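Local coordinates for protein ACDH-11, isoform b (Caenorhabditis elegans, PDB 4Y9J), which belongs to the acyl-CoA dehydrogenase family of flavoproteins and binds flavin-adenine dinucleotide within an assembly of four chains, at residues Q76-D90 with Q270-P284. Residues are numbered along the deposited sequence; the frame is centred on the assembly and turned at random.
Sequences QPRLEHQDAWGKRVD and QMVRLKNKLGTKQLP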
ATOM      1  N   GLN B  76      -6.722  -8.260   2.528  1.00 28.50           N
ATOM      2  CA  GLN B  76      -8.051  -8.003   1.999  1.00 30.07           C
ATOM      3  C   GLN B  76      -8.148  -8.232   0.516  1.00 29.42           C
ATOM      4  O   GLN B  76      -7.157  -8.222  -0.174  1.00 28.07           O
ATOM      5  CB  GLN B  76      -8.380  -6.544   2.313  1.00 28.42           C
ATOM      6  CG  GLN B  76      -8.448  -6.333   3.819  1.00 30.47           C
ATOM      7  CD  GLN B  76      -8.464  -4.836   4.222  1.00 34.48           C
ATOM      8  OE1 GLN B  76      -8.781  -3.940   3.413  1.00 33.65           O
ATOM      9  NE2 GLN B  76      -8.192  -4.605   5.483  1.00 35.51           N
ATOM     10  N   PRO B  77      -9.341  -8.477   0.012  1.00 26.39           N
ATOM     11  CA  PRO B  77      -9.522  -8.783  -1.403  1.00 28.54           C
ATOM     12  C   PRO B  77      -9.147  -7.627  -2.313  1.00 30.03           C
ATOM     13  O   PRO B  77      -9.329  -6.450  -1.930  1.00 28.00           O
ATOM     14  CB  PRO B  77     -11.034  -9.030  -1.539  1.00 28.98           C
ATOM     15  CG  PRO B  77     -11.564  -9.001  -0.198  1.00 29.97           C
ATOM     16  CD  PRO B  77     -10.584  -8.599   0.788  1.00 29.06           C
ATOM     17  N   ARG B  78      -8.726  -7.961  -3.507  1.00 28.67           N
ATOM     18  CA  ARG B  78      -8.409  -6.990  -4.535  1.00 31.51           C
ATOM     19  C   ARG B  78      -9.004  -7.429  -5.836  1.00 30.22           C
ATOM     20  O   ARG B  78      -9.348  -8.607  -6.030  1.00 32.20           O
ATOM     21  CB  ARG B  78      -6.861  -6.842  -4.717  1.00 35.17           C
ATOM     22  CG  ARG B  78      -6.157  -6.454  -3.438  1.00 40.71           C
ATOM     23  CD  ARG B  78      -4.614  -6.317  -3.598  1.00 49.83           C
ATOM     24  NE  ARG B  78      -3.835  -7.551  -3.374  1.00 50.93           N
ATOM     25  CZ  ARG B  78      -3.241  -8.230  -4.355  1.00 58.96           C
ATOM     26  NH1 ARG B  78      -3.394  -7.854  -5.627  1.00 60.56           N
ATOM     27  NH2 ARG B  78      -2.496  -9.301  -4.082  1.00 61.58           N
ATOM     28  N   LEU B  79      -9.196  -6.464  -6.726  1.00 31.16           N
ATOM     29  CA  LEU B  79      -9.805  -6.635  -8.043  1.00 31.45           C
ATOM     30  C   LEU B  79      -8.900  -6.067  -9.116  1.00 31.83           C
ATOM     31  O   LEU B  79      -8.405  -4.922  -8.969  1.00 32.01           O
ATOM     32  CB  LEU B  79     -11.173  -5.945  -8.088  1.00 30.51           C
ATOM     33  CG  LEU B  79     -11.828  -5.836  -9.435  1.00 32.96           C
ATOM     34  CD1 LEU B  79     -12.143  -7.237  -9.961  1.00 34.06           C
ATOM     35  CD2 LEU B  79     -13.085  -4.930  -9.413  1.00 31.04           C
ATOM     36  N   GLU B  80      -8.603  -6.842 -10.149  1.00 33.21           N
ATOM     37  CA  GLU B  80      -7.895  -6.360 -11.336  1.00 34.90           C
ATOM     38  C   GLU B  80      -8.736  -6.488 -12.528  1.00 36.11           C
ATOM     39  O   GLU B  80      -9.100  -7.595 -12.922  1.00 35.83           O
ATOM     40  CB  GLU B  80      -6.625  -7.150 -11.571  1.00 38.89           C
ATOM     41  CG  GLU B  80      -5.633  -6.960 -10.446  1.00 42.28           C
ATOM     42  CD  GLU B  80      -4.360  -7.807 -10.529  1.00 48.58           C
ATOM     43  OE1 GLU B  80      -4.179  -8.622 -11.460  1.00 48.21           O
ATOM     44  OE2 GLU B  80      -3.549  -7.666  -9.590  1.00 55.12           O
ATOM     45  N   HIS B  81      -9.055  -5.355 -13.127  1.00 36.31           N
ATOM     46  CA  HIS B  81      -9.930  -5.326 -14.271  1.00 36.67           C
ATOM     47  C   HIS B  81      -9.337  -6.035 -15.457  1.00 34.82           C
ATOM     48  O   HIS B  81     -10.053  -6.788 -16.112  1.00 33.55           O
ATOM     49  CB  HIS B  81     -10.282  -3.894 -14.727  1.00 39.41           C
ATOM     50  CG  HIS B  81     -11.165  -3.124 -13.772  1.00 42.68           C
ATOM     51  ND1 HIS B  81     -12.224  -3.686 -13.076  1.00 43.56           N
ATOM     52  CD2 HIS B  81     -11.175  -1.801 -13.454  1.00 45.19           C
ATOM     53  CE1 HIS B  81     -12.822  -2.759 -12.343  1.00 42.82           C
ATOM     54  NE2 HIS B  81     -12.194  -1.612 -12.536  1.00 53.61           N
ATOM     55  N   GLN B  82      -8.092  -5.693 -15.782  1.00 34.95           N
ATOM     56  CA  GLN B  82      -7.436  -6.125 -16.998  1.00 37.67           C
ATOM     57  C   GLN B  82      -6.231  -7.001 -16.630  1.00 35.21           C
ATOM     58  O   GLN B  82      -5.667  -6.888 -15.527  1.00 37.01           O
ATOM     59  CB  GLN B  82      -6.870  -4.897 -17.803  1.00 43.30           C
ATOM     60  CG  GLN B  82      -7.638  -3.556 -17.665  1.00 48.85           C
ATOM     61  CD  GLN B  82      -9.045  -3.565 -18.237  1.00 54.38           C
ATOM     62  OE1 GLN B  82      -9.979  -2.810 -17.781  1.00 52.90           O
ATOM     63  NE2 GLN B  82      -9.246  -4.434 -19.174  1.00 53.50           N
ATOM     64  N   ASP B  83      -5.853  -7.854 -17.555  1.00 34.70           N
ATOM     65  CA  ASP B  83      -4.591  -8.553 -17.511  1.00 35.40           C
ATOM     66  C   ASP B  83      -3.527  -7.606 -18.070  1.00 37.46           C
ATOM     67  O   ASP B  83      -3.811  -6.447 -18.291  1.00 38.60           O
ATOM     68  CB  ASP B  83      -4.700  -9.913 -18.241  1.00 36.71           C
ATOM     69  CG  ASP B  83      -4.752  -9.838 -19.727  1.00 40.70           C
ATOM     70  OD1 ASP B  83      -4.483  -8.773 -20.390  1.00 41.10           O
ATOM     71  OD2 ASP B  83      -4.853 -10.945 -20.325  1.00 46.08           O
ATOM     72  N   ALA B  84      -2.321  -8.063 -18.348  1.00 37.33           N
ATOM     73  CA  ALA B  84      -1.268  -7.156 -18.690  1.00 37.18           C
ATOM     74  C   ALA B  84      -1.226  -6.863 -20.171  1.00 37.45           C
ATOM     75  O   ALA B  84      -0.388  -6.117 -20.622  1.00 38.89           O
ATOM     76  CB  ALA B  84       0.075  -7.746 -18.245  1.00 38.73           C
ATOM     77  N   TRP B  85      -2.086  -7.546 -20.940  1.00 37.69           N
ATOM     78  CA  TRP B  85      -2.071  -7.544 -22.373  1.00 37.78           C
ATOM     79  C   TRP B  85      -3.357  -6.958 -23.034  1.00 38.86           C
ATOM     80  O   TRP B  85      -3.537  -7.088 -24.269  1.00 40.91           O
ATOM     81  CB  TRP B  85      -1.798  -8.991 -22.941  1.00 38.73           C
ATOM     82  CG  TRP B  85      -0.365  -9.381 -22.634  1.00 37.86           C
ATOM     83  CD1 TRP B  85       0.040  -9.949 -21.432  1.00 36.41           C
ATOM     84  CD2 TRP B  85       0.781  -9.064 -23.339  1.00 38.30           C
ATOM     85  NE1 TRP B  85       1.383 -10.084 -21.442  1.00 36.71           N
ATOM     86  CE2 TRP B  85       1.880  -9.530 -22.574  1.00 38.02           C
ATOM     87  CE3 TRP B  85       1.045  -8.492 -24.599  1.00 39.61           C
ATOM     88  CZ2 TRP B  85       3.155  -9.401 -22.996  1.00 38.89           C
ATOM     89  CZ3 TRP B  85       2.309  -8.387 -25.011  1.00 41.58           C
ATOM     90  CH2 TRP B  85       3.379  -8.806 -24.204  1.00 41.29           C
ATOM     91  N   GLY B  86      -4.137  -6.273 -22.230  1.00 40.21           N
ATOM     92  CA  GLY B  86      -5.343  -5.564 -22.679  1.00 44.11           C
ATOM     93  C   GLY B  86      -6.675  -6.354 -22.754  1.00 44.18           C
ATOM     94  O   GLY B  86      -7.610  -5.967 -23.503  1.00 46.39           O
ATOM     95  N   LYS B  87      -6.745  -7.440 -22.031  1.00 39.92           N
ATOM     96  CA  LYS B  87      -7.947  -8.237 -21.966  1.00 42.90           C
ATOM     97  C   LYS B  87      -8.631  -7.999 -20.686  1.00 38.99           C
ATOM     98  O   LYS B  87      -8.032  -7.929 -19.633  1.00 37.30           O
ATOM     99  CB  LYS B  87      -7.522  -9.694 -22.132  1.00 47.54           C
ATOM    100  CG  LYS B  87      -8.640 -10.667 -22.353  1.00 55.84           C
ATOM    101  CD  LYS B  87      -8.008 -11.898 -22.989  1.00 67.34           C
ATOM    102  CE  LYS B  87      -8.760 -13.178 -22.642  1.00 75.98           C
ATOM    103  NZ  LYS B  87      -8.582 -13.593 -21.223  1.00 77.50           N
ATOM    104  N   ARG B  88      -9.923  -7.788 -20.739  1.00 39.49           N
ATOM    105  CA  ARG B  88     -10.678  -7.575 -19.542  1.00 40.94           C
ATOM    106  C   ARG B  88     -10.911  -8.942 -18.859  1.00 39.52           C
ATOM    107  O   ARG B  88     -11.367  -9.851 -19.514  1.00 41.89           O
ATOM    108  CB  ARG B  88     -12.018  -7.022 -19.929  1.00 44.24           C
ATOM    109  CG  ARG B  88     -12.901  -6.879 -18.742  1.00 45.00           C
ATOM    110  CD  ARG B  88     -12.719  -5.511 -18.178  1.00 43.74           C
ATOM    111  NE  ARG B  88     -13.412  -5.447 -16.907  1.00 45.09           N
ATOM    112  CZ  ARG B  88     -13.929  -4.344 -16.378  1.00 39.69           C
ATOM    113  NH1 ARG B  88     -13.909  -3.165 -17.032  1.00 41.95           N
ATOM    114  NH2 ARG B  88     -14.514  -4.419 -15.245  1.00 41.12           N
ATOM    115  N   VAL B  89     -10.528  -9.069 -17.613  1.00 36.70           N
ATOM    116  CA  VAL B  89     -10.563 -10.355 -16.898  1.00 38.23           C
ATOM    117  C   VAL B  89     -11.303 -10.317 -15.580  1.00 39.49           C
ATOM    118  O   VAL B  89     -11.804 -11.354 -15.159  1.00 42.70           O
ATOM    119  CB  VAL B  89      -9.152 -10.963 -16.655  1.00 37.61           C
ATOM    120  CG1 VAL B  89      -8.456 -11.313 -17.981  1.00 40.88           C
ATOM    121  CG2 VAL B  89      -8.289 -10.060 -15.812  1.00 36.98           C
ATOM    122  N   ASP B  90     -11.462  -9.152 -14.949  1.00 38.15           N
ATOM    123  CA  ASP B  90     -12.202  -9.056 -13.694  1.00 40.12           C
ATOM    124  C   ASP B  90     -11.642 -10.083 -12.676  1.00 39.62           C
ATOM    125  O   ASP B  90     -12.354 -10.885 -12.086  1.00 37.58           O
ATOM    126  CB  ASP B  90     -13.700  -9.277 -13.971  1.00 40.31           C
ATOM    127  CG  ASP B  90     -14.371  -8.112 -14.811  1.00 44.44           C
ATOM    128  OD1 ASP B  90     -14.705  -7.175 -14.190  1.00 37.00           O
ATOM    129  OD2 ASP B  90     -14.603  -8.139 -16.063  1.00 47.60           O
ATOM    130  N   GLN B 270     -19.514  -7.555 -15.240  1.00 33.51           N
ATOM    131  CA  GLN B 270     -18.237  -6.883 -15.016  1.00 34.43           C
ATOM    132  C   GLN B 270     -18.254  -6.323 -13.633  1.00 33.63           C
ATOM    133  O   GLN B 270     -19.329  -5.806 -13.147  1.00 32.80           O
ATOM    134  CB  GLN B 270     -18.004  -5.731 -16.020  1.00 34.38           C
ATOM    135  CG  GLN B 270     -17.453  -6.209 -17.347  1.00 37.02           C
ATOM    136  CD  GLN B 270     -17.113  -5.033 -18.256  1.00 38.96           C
ATOM    137  OE1 GLN B 270     -17.266  -3.910 -17.870  1.00 41.93           O
ATOM    138  NE2 GLN B 270     -16.739  -5.310 -19.431  1.00 39.99           N
ATOM    139  N   MET B 271     -17.147  -6.445 -12.932  1.00 31.05           N
ATOM    140  CA  MET B 271     -17.080  -5.892 -11.621  1.00 32.24           C
ATOM    141  C   MET B 271     -16.506  -4.480 -11.748  1.00 32.30           C
ATOM    142  O   MET B 271     -15.321  -4.264 -12.110  1.00 31.61           O
ATOM    143  CB  MET B 271     -16.207  -6.735 -10.727  1.00 34.84           C
ATOM    144  CG  MET B 271     -16.587  -8.217 -10.570  1.00 38.74           C
ATOM    145  SD  MET B 271     -15.657  -8.987  -9.206  1.00 38.85           S
ATOM    146  CE  MET B 271     -16.086 -10.674  -9.580  1.00 45.76           C
ATOM    147  N   VAL B 272     -17.306  -3.502 -11.434  1.00 32.04           N
ATOM    148  CA  VAL B 272     -16.897  -2.120 -11.620  1.00 33.40           C
ATOM    149  C   VAL B 272     -15.830  -1.732 -10.622  1.00 30.16           C
ATOM    150  O   VAL B 272     -14.866  -1.074 -11.019  1.00 30.95           O
ATOM    151  CB  VAL B 272     -18.123  -1.158 -11.562  1.00 33.81           C
ATOM    152  CG1 VAL B 272     -17.681   0.297 -11.728  1.00 35.85           C
ATOM    153  CG2 VAL B 272     -19.115  -1.509 -12.647  1.00 37.84           C
ATOM    154  N   ARG B 273     -16.022  -2.043  -9.342  1.00 28.16           N
ATOM    155  CA  ARG B 273     -15.080  -1.819  -8.270  1.00 28.50           C
ATOM    156  C   ARG B 273     -15.424  -2.629  -7.052  1.00 26.03           C
ATOM    157  O   ARG B 273     -16.537  -3.135  -6.956  1.00 27.89           O
ATOM    158  CB  ARG B 273     -15.026  -0.305  -7.883  1.00 31.86           C
ATOM    159  CG  ARG B 273     -16.355   0.110  -7.312  1.00 34.05           C
ATOM    160  CD  ARG B 273     -16.566   1.605  -7.288  1.00 41.32           C
ATOM    161  NE  ARG B 273     -15.807   2.144  -6.261  1.00 42.69           N
ATOM    162  CZ  ARG B 273     -16.286   2.584  -5.097  1.00 46.89           C
ATOM    163  NH1 ARG B 273     -17.539   2.564  -4.831  1.00 46.37           N
ATOM    164  NH2 ARG B 273     -15.446   3.105  -4.219  1.00 42.46           N
ATOM    165  N   LEU B 274     -14.475  -2.794  -6.137  1.00 25.17           N
ATOM    166  CA  LEU B 274     -14.774  -3.260  -4.826  1.00 26.65           C
ATOM    167  C   LEU B 274     -15.103  -2.063  -3.930  1.00 29.25           C
ATOM    168  O   LEU B 274     -14.456  -0.989  -4.092  1.00 28.06           O
ATOM    169  CB  LEU B 274     -13.675  -4.082  -4.188  1.00 28.44           C
ATOM    170  CG  LEU B 274     -13.327  -5.351  -4.964  1.00 30.04           C
ATOM    171  CD1 LEU B 274     -12.183  -6.075  -4.235  1.00 32.18           C
ATOM    172  CD2 LEU B 274     -14.530  -6.211  -5.226  1.00 32.99           C
ATOM    173  N   LYS B 275     -16.079  -2.233  -3.042  1.00 25.71           N
ATOM    174  CA  LYS B 275     -16.336  -1.199  -2.035  1.00 27.51           C
ATOM    175  C   LYS B 275     -15.163  -1.050  -1.066  1.00 27.42           C
ATOM    176  O   LYS B 275     -14.423  -1.994  -0.729  1.00 26.16           O
ATOM    177  CB  LYS B 275     -17.594  -1.513  -1.225  1.00 26.60           C
ATOM    178  CG  LYS B 275     -18.885  -1.660  -2.003  1.00 26.85           C
ATOM    179  CD  LYS B 275     -19.281  -0.345  -2.695  1.00 27.00           C
ATOM    180  CE  LYS B 275     -20.658  -0.551  -3.240  1.00 27.13           C
ATOM    181  NZ  LYS B 275     -21.192   0.643  -3.906  1.00 27.03           N
ATOM    182  N   ASN B 276     -14.971   0.189  -0.602  1.00 25.72           N
ATOM    183  CA  ASN B 276     -14.045   0.516   0.478  1.00 25.80           C
ATOM    184  C   ASN B 276     -14.805   0.769   1.769  1.00 27.84           C
ATOM    185  O   ASN B 276     -15.450   1.808   1.915  1.00 25.97           O
ATOM    186  CB  ASN B 276     -13.243   1.754   0.025  1.00 28.82           C
ATOM    187  CG  ASN B 276     -12.265   2.242   1.080  1.00 32.83           C
ATOM    188  OD1 ASN B 276     -12.056   1.661   2.142  1.00 30.64           O
ATOM    189  ND2 ASN B 276     -11.700   3.408   0.788  1.00 34.07           N
ATOM    190  N   LYS B 277     -14.814  -0.224   2.672  1.00 24.91           N
ATOM    191  CA  LYS B 277     -15.861  -0.342   3.697  1.00 23.80           C
ATOM    192  C   LYS B 277     -15.301  -0.086   5.069  1.00 23.41           C
ATOM    193  O   LYS B 277     -14.112  -0.407   5.348  1.00 24.66           O
ATOM    194  CB  LYS B 277     -16.477  -1.730   3.677  1.00 23.28           C
ATOM    195  CG  LYS B 277     -17.084  -2.083   2.318  1.00 22.80           C
ATOM    196  CD  LYS B 277     -17.791  -3.425   2.286  1.00 23.15           C
ATOM    197  CE  LYS B 277     -16.738  -4.522   2.047  1.00 25.13           C
ATOM    198  NZ  LYS B 277     -17.318  -5.884   2.224  1.00 25.88           N
ATOM    199  N   LEU B 278     -16.121   0.482   5.932  1.00 23.56           N
ATOM    200  CA  LEU B 278     -15.740   0.633   7.348  1.00 23.75           C
ATOM    201  C   LEU B 278     -15.252  -0.647   7.999  1.00 23.83           C
ATOM    202  O   LEU B 278     -14.191  -0.694   8.704  1.00 23.79           O
ATOM    203  CB  LEU B 278     -16.917   1.219   8.182  1.00 25.76           C
ATOM    204  CG  LEU B 278     -16.775   1.244   9.706  1.00 25.31           C
ATOM    205  CD1 LEU B 278     -15.514   1.999  10.161  1.00 26.18           C
ATOM    206  CD2 LEU B 278     -18.058   1.827  10.328  1.00 27.91           C
ATOM    207  N   GLY B 279     -16.097  -1.663   7.829  1.00 22.38           N
ATOM    208  CA  GLY B 279     -15.792  -3.004   8.253  1.00 22.39           C
ATOM    209  C   GLY B 279     -16.236  -4.005   7.243  1.00 22.94           C
ATOM    210  O   GLY B 279     -16.550  -3.639   6.113  1.00 25.41           O
ATOM    211  N   THR B 280     -16.297  -5.296   7.640  1.00 24.24           N
ATOM    212  CA  THR B 280     -16.424  -6.373   6.674  1.00 25.41           C
ATOM    213  C   THR B 280     -15.358  -6.329   5.570  1.00 24.43           C
ATOM    214  O   THR B 280     -15.568  -6.807   4.425  1.00 25.44           O
ATOM    215  CB  THR B 280     -17.871  -6.537   6.070  1.00 23.93           C
ATOM    216  OG1 THR B 280     -18.135  -5.523   5.103  1.00 24.44           O
ATOM    217  CG2 THR B 280     -19.018  -6.466   7.184  1.00 24.94           C
ATOM    218  N   LYS B 281     -14.204  -5.763   5.887  1.00 24.71           N
ATOM    219  CA  LYS B 281     -13.158  -5.587   4.907  1.00 24.88           C
ATOM    220  C   LYS B 281     -12.640  -6.952   4.323  1.00 25.38           C
ATOM    221  O   LYS B 281     -12.090  -6.967   3.236  1.00 25.76           O
ATOM    222  CB  LYS B 281     -11.937  -4.784   5.519  1.00 26.16           C
ATOM    223  CG  LYS B 281     -12.244  -3.341   5.870  1.00 26.43           C
ATOM    224  CD  LYS B 281     -10.945  -2.585   6.304  1.00 30.09           C
ATOM    225  CE  LYS B 281     -11.153  -1.090   6.493  1.00 31.51           C
ATOM    226  NZ  LYS B 281     -11.403  -0.484   5.174  1.00 32.03           N
ATOM    227  N   GLN B 282     -12.819  -8.012   5.070  1.00 24.63           N
ATOM    228  CA  GLN B 282     -12.491  -9.357   4.669  1.00 25.48           C
ATOM    229  C   GLN B 282     -13.292  -9.802   3.458  1.00 26.39           C
ATOM    230  O   GLN B 282     -12.806 -10.610   2.641  1.00 25.70           O
ATOM    231  CB  GLN B 282     -12.743 -10.392   5.803  1.00 25.50           C
ATOM    232  CG  GLN B 282     -12.307 -10.000   7.218  1.00 27.40           C
ATOM    233  CD  GLN B 282     -13.373  -9.205   7.981  1.00 26.99           C
ATOM    234  OE1 GLN B 282     -14.228  -8.534   7.417  1.00 26.26           O
ATOM    235  NE2 GLN B 282     -13.300  -9.294   9.248  1.00 27.42           N
ATOM    236  N   LEU B 283     -14.526  -9.324   3.400  1.00 24.62           N
ATOM    237  CA  LEU B 283     -15.542  -9.761   2.437  1.00 25.59           C
ATOM    238  C   LEU B 283     -15.437  -9.007   1.101  1.00 26.04           C
ATOM    239  O   LEU B 283     -15.450  -7.779   1.097  1.00 25.67           O
ATOM    240  CB  LEU B 283     -16.906  -9.509   3.104  1.00 24.98           C
ATOM    241  CG  LEU B 283     -18.128  -9.637   2.248  1.00 25.83           C
ATOM    242  CD1 LEU B 283     -18.418 -11.096   2.001  1.00 28.46           C
ATOM    243  CD2 LEU B 283     -19.310  -9.065   3.032  1.00 26.07           C
ATOM    244  N   PRO B 284     -15.418  -9.710  -0.042  1.00 26.35           N
ATOM    245  CA  PRO B 284     -15.380  -8.888  -1.249  1.00 27.44           C
ATOM    246  C   PRO B 284     -16.771  -8.401  -1.616  1.00 28.81           C
ATOM    247  O   PRO B 284     -17.655  -9.236  -1.828  1.00 29.32           O
ATOM    248  CB  PRO B 284     -14.884  -9.839  -2.301  1.00 28.86           C
ATOM    249  CG  PRO B 284     -15.054 -11.189  -1.717  1.00 28.88           C
ATOM    250  CD  PRO B 284     -15.070 -11.104  -0.280  1.00 27.57           C
TER
HETATM  251  O   HOH W   1     -10.772  -1.460   2.798  1.00 50.67           O
HETATM  252  O   HOH W   2     -16.471  -2.024 -15.554  1.00 54.24           O
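Asp90 meets strand 270-274 through one carboxylate oxygen that serves two donors, a side chain tying a hairpin to the edge of a neighbouring sheet. Met271 N donates to Asp90 OD1 at 2.8 Å, coming from above the carboxylate plane, while Arg88 NH2 reaches the same oxygen from the opposite face, nearly straight. Arg88 NE takes Asp90 OD2, making a side-on, two-nitrogen salt bridge that should favour the charged carboxylate and fixes the guanidinium. Held this way, the guanidinium is covered on both faces: the Gln270 amide stacks on one, its plane only 15° away, and His81 CG sits over the rim of the other. A water bridges Gln270 OE1 and, weakly, Arg88 NH2. The His81 ring turns its edge to the backbone, with NE2 3.1 Å from Val272 O.

Apolar packing continues along the strand. With CG anti to the backbone N (chi1 170°), Leu79 sends CD2 to 3.8 Å from Met271 CB, while its own CB rests 3.8 Å from Leu274 CG. Pro77 then wedges between Leu274 and the turn, its CD 3.3 Å from Lys281 O, with Pro284 beside its CB. Alongside, the Gln76 amide, its NE2 hydrogen-bonded to Glu73 O of helix 44-74, lies against the aliphatic part of Lys281, and one water accepts from Lys281 NZ and donates to Gln76 OE1.

Strands 78-80 and 270-274 run roughly antiparallel, 148° apart, without backbone pairing. Together they join the N-terminal and middle domains of an acyl-CoA dehydrogenase fold: the two-stranded hairpin lies against edge strand 270-274, and Gln76 and Pro77 just before it pack on the type I turn Thr280-Leu283, where Thr280 and nearby Lys277 line the flavin-adenine dinucleotide pocket.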